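Local structure of probable Zn binding protein (3Q69) at residues Val31-Thr36 / Asp81-Asp86. The protein is a putative mucus-binding protein of Lactobacillus acidophilus, represented here by its MucBP domain, and probably takes part in attachment to mucus. Residues are numbered along the deposited sequence; the frame is centred on the assembly and turned at random.
Sequences VSLIFT and DEVTVD
Val85 sets its methyl CG2 almost squarely over the ring of Phe35, a CH-pi contact with the carbon 3.7 Å from the ring centroid and 11° off the normal. With CG anti to its carbonyl carbon (chi1 -60°), the Phe35 ring extends toward 81-86, and the same setting of Val85 CG2 brings that methyl over its face. At the ring's far end the edge meets a backbone carbonyl, Phe35 CZ lying 3.6 Å from Val83 O, near the ring plane. Apolar touches complete the contact: Phe35 CZ is 3.8 Å from Val83 CG1, the side chains crossing at about a right angle, and Leu33 CD1 sits more loosely, 4.4 Å from Val83 CB. With an alanine at Phe35, CG2 of Val85 would probably lose the ring face it lies over, keeping Trp54 and Phe90 as neighbours, and a gap would open beside Val83. No hydrogen bond joins the segments; Leu33 and Phe35 pair with Val11 and Gln9 of strand 2-19, Val83 with Gln58 of strand 55-64. The segment axes come within 8.6 Å and run 21° from parallel. This is face-to-face packing of the mixed sheet on the two-stranded antiparallel sheet inside the elongated, all-beta Muc B2-like domain.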
ATOM      1  N   VAL A  31      -4.528  -5.804  -0.526  1.00 22.01           N
ATOM      2  CA  VAL A  31      -3.161  -6.290  -0.385  1.00 20.13           C
ATOM      3  C   VAL A  31      -2.393  -5.289   0.456  1.00 17.62           C
ATOM      4  O   VAL A  31      -2.757  -4.112   0.571  1.00 16.39           O
ATOM      5  CB  VAL A  31      -2.428  -6.467  -1.740  1.00 21.13           C
ATOM      6  CG1 VAL A  31      -2.998  -7.661  -2.467  1.00 21.53           C
ATOM      7  CG2 VAL A  31      -2.560  -5.216  -2.594  1.00 22.33           C
ATOM      8  N   SER A  32      -1.292  -5.752   1.012  1.00 18.71           N
ATOM      9  CA  SER A  32      -0.536  -4.899   1.890  1.00 18.77           C
ATOM     10  C   SER A  32       0.953  -4.977   1.680  1.00 17.71           C
ATOM     11  O   SER A  32       1.476  -5.979   1.204  1.00 16.43           O
ATOM     12  CB  SER A  32      -0.884  -5.263   3.334  1.00 22.42           C
ATOM     13  OG  SER A  32       0.038  -4.690   4.234  1.00 31.67           O
ATOM     14  N   LEU A  33       1.638  -3.906   2.047  1.00 14.35           N
ATOM     15  CA  LEU A  33       3.088  -3.847   1.930  1.00 14.15           C
ATOM     16  C   LEU A  33       3.574  -3.420   3.310  1.00 12.94           C
ATOM     17  O   LEU A  33       3.152  -2.390   3.856  1.00 15.66           O
ATOM     18  CB  LEU A  33       3.498  -2.833   0.855  1.00 13.40           C
ATOM     19  CG  LEU A  33       3.129  -3.225  -0.579  1.00 15.40           C
ATOM     20  CD1 LEU A  33       3.541  -2.165  -1.555  1.00 16.87           C
ATOM     21  CD2 LEU A  33       3.751  -4.552  -0.899  1.00 18.09           C
ATOM     22  N   ILE A  34       4.454  -4.227   3.885  1.00 13.25           N
ATOM     23  CA  ILE A  34       4.970  -3.961   5.219  1.00 13.43           C
ATOM     24  C   ILE A  34       6.424  -3.480   5.153  1.00 13.33           C
ATOM     25  O   ILE A  34       7.292  -4.144   4.602  1.00 12.15           O
ATOM     26  CB  ILE A  34       4.844  -5.232   6.066  1.00 13.71           C
ATOM     27  CG1 ILE A  34       3.404  -5.738   5.938  1.00 13.82           C
ATOM     28  CG2 ILE A  34       5.203  -4.950   7.540  1.00 12.88           C
ATOM     29  CD1 ILE A  34       3.120  -7.092   6.620  1.00 18.32           C
ATOM     30  N   PHE A  35       6.662  -2.307   5.728  1.00 11.05           N
ATOM     31  CA  PHE A  35       7.974  -1.670   5.748  1.00 12.13           C
ATOM     32  C   PHE A  35       8.488  -1.582   7.185  1.00 10.73           C
ATOM     33  O   PHE A  35       7.819  -1.029   8.070  1.00  8.92           O
ATOM     34  CB  PHE A  35       7.870  -0.250   5.200  1.00 12.13           C
ATOM     35  CG  PHE A  35       7.374  -0.163   3.794  1.00 10.96           C
ATOM     36  CD1 PHE A  35       8.251   0.122   2.750  1.00 12.89           C
ATOM     37  CD2 PHE A  35       6.033  -0.361   3.504  1.00 10.51           C
ATOM     38  CE1 PHE A  35       7.794   0.216   1.418  1.00 13.34           C
ATOM     39  CE2 PHE A  35       5.558  -0.273   2.191  1.00 13.09           C
ATOM     40  CZ  PHE A  35       6.439   0.015   1.148  1.00 13.16           C
ATOM     41  N   THR A  36       9.680  -2.112   7.421  1.00  8.20           N
ATOM     42  CA  THR A  36      10.236  -2.089   8.760  1.00 10.96           C
ATOM     43  C   THR A  36      11.656  -1.564   8.761  1.00 12.29           C
ATOM     44  O   THR A  36      12.525  -2.107   8.091  1.00 15.01           O
ATOM     45  CB  THR A  36      10.240  -3.501   9.413  1.00 12.56           C
ATOM     46  OG1 THR A  36       8.895  -3.931   9.627  1.00 12.14           O
ATOM     47  CG2 THR A  36      10.942  -3.465  10.792  1.00 12.13           C
ATOM     48  N   ASP A  81       2.124  -0.309  -8.773  1.00 19.04           N
ATOM     49  CA  ASP A  81       2.233   0.934  -8.019  1.00 19.72           C
ATOM     50  C   ASP A  81       3.375   0.849  -7.017  1.00 20.23           C
ATOM     51  O   ASP A  81       3.316   0.065  -6.055  1.00 19.54           O
ATOM     52  CB  ASP A  81       0.902   1.199  -7.310  1.00 22.52           C
ATOM     53  CG  ASP A  81       0.828   2.577  -6.674  1.00 22.26           C
ATOM     54  OD1 ASP A  81       1.850   3.294  -6.645  1.00 25.33           O
ATOM     55  OD2 ASP A  81      -0.260   2.951  -6.196  1.00 24.73           O
ATOM     56  N   GLU A  82       4.424   1.634  -7.253  1.00 19.93           N
ATOM     57  CA  GLU A  82       5.573   1.637  -6.357  1.00 18.04           C
ATOM     58  C   GLU A  82       5.352   2.567  -5.175  1.00 17.95           C
ATOM     59  O   GLU A  82       5.024   3.764  -5.342  1.00 17.71           O
ATOM     60  CB  GLU A  82       6.847   2.072  -7.079  1.00 22.02           C
ATOM     61  CG  GLU A  82       7.387   1.076  -8.088  1.00 26.76           C
ATOM     62  CD  GLU A  82       8.823   1.377  -8.468  1.00 31.19           C
ATOM     63  OE1 GLU A  82       9.206   2.568  -8.385  1.00 32.10           O
ATOM     64  OE2 GLU A  82       9.563   0.434  -8.859  1.00 34.19           O
ATOM     65  N   VAL A  83       5.555   2.015  -3.979  1.00 14.35           N
ATOM     66  CA  VAL A  83       5.385   2.769  -2.744  1.00 12.62           C
ATOM     67  C   VAL A  83       6.713   2.839  -2.012  1.00 12.92           C
ATOM     68  O   VAL A  83       7.383   1.835  -1.852  1.00 10.21           O
ATOM     69  CB  VAL A  83       4.330   2.112  -1.820  1.00 12.95           C
ATOM     70  CG1 VAL A  83       4.308   2.780  -0.473  1.00 15.34           C
ATOM     71  CG2 VAL A  83       2.988   2.191  -2.462  1.00 13.49           C
ATOM     72  N   THR A  84       7.092   4.039  -1.598  1.00 13.58           N
ATOM     73  CA  THR A  84       8.333   4.251  -0.885  1.00 14.85           C
ATOM     74  C   THR A  84       8.068   4.865   0.482  1.00 14.96           C
ATOM     75  O   THR A  84       7.197   5.728   0.651  1.00 13.83           O
ATOM     76  CB  THR A  84       9.292   5.177  -1.661  1.00 17.42           C
ATOM     77  OG1 THR A  84       9.725   4.521  -2.857  1.00 18.45           O
ATOM     78  CG2 THR A  84      10.541   5.467  -0.813  1.00 17.08           C
ATOM     79  N   VAL A  85       8.827   4.388   1.459  1.00 15.45           N
ATOM     80  CA  VAL A  85       8.727   4.868   2.823  1.00 15.39           C
ATOM     81  C   VAL A  85      10.157   5.179   3.212  1.00 15.16           C
ATOM     82  O   VAL A  85      11.050   4.367   3.013  1.00 17.65           O
ATOM     83  CB  VAL A  85       8.197   3.788   3.783  1.00 14.92           C
ATOM     84  CG1 VAL A  85       8.357   4.275   5.253  1.00 15.14           C
ATOM     85  CG2 VAL A  85       6.766   3.476   3.478  1.00 15.23           C
ATOM     86  N   ASP A  86      10.380   6.362   3.750  1.00 16.35           N
ATOM     87  CA  ASP A  86      11.718   6.764   4.159  1.00 20.70           C
ATOM     88  C   ASP A  86      11.685   7.175   5.625  1.00 21.41           C
ATOM     89  O   ASP A  86      10.620   7.408   6.224  1.00 21.48           O
ATOM     90  CB  ASP A  86      12.220   7.919   3.287  1.00 22.99           C
ATOM     91  CG  ASP A  86      11.149   8.955   3.038  1.00 24.86           C
ATOM     92  OD1 ASP A  86      10.609   9.505   4.023  1.00 26.71           O
ATOM     93  OD2 ASP A  86      10.831   9.216   1.859  1.00 30.52           O
TER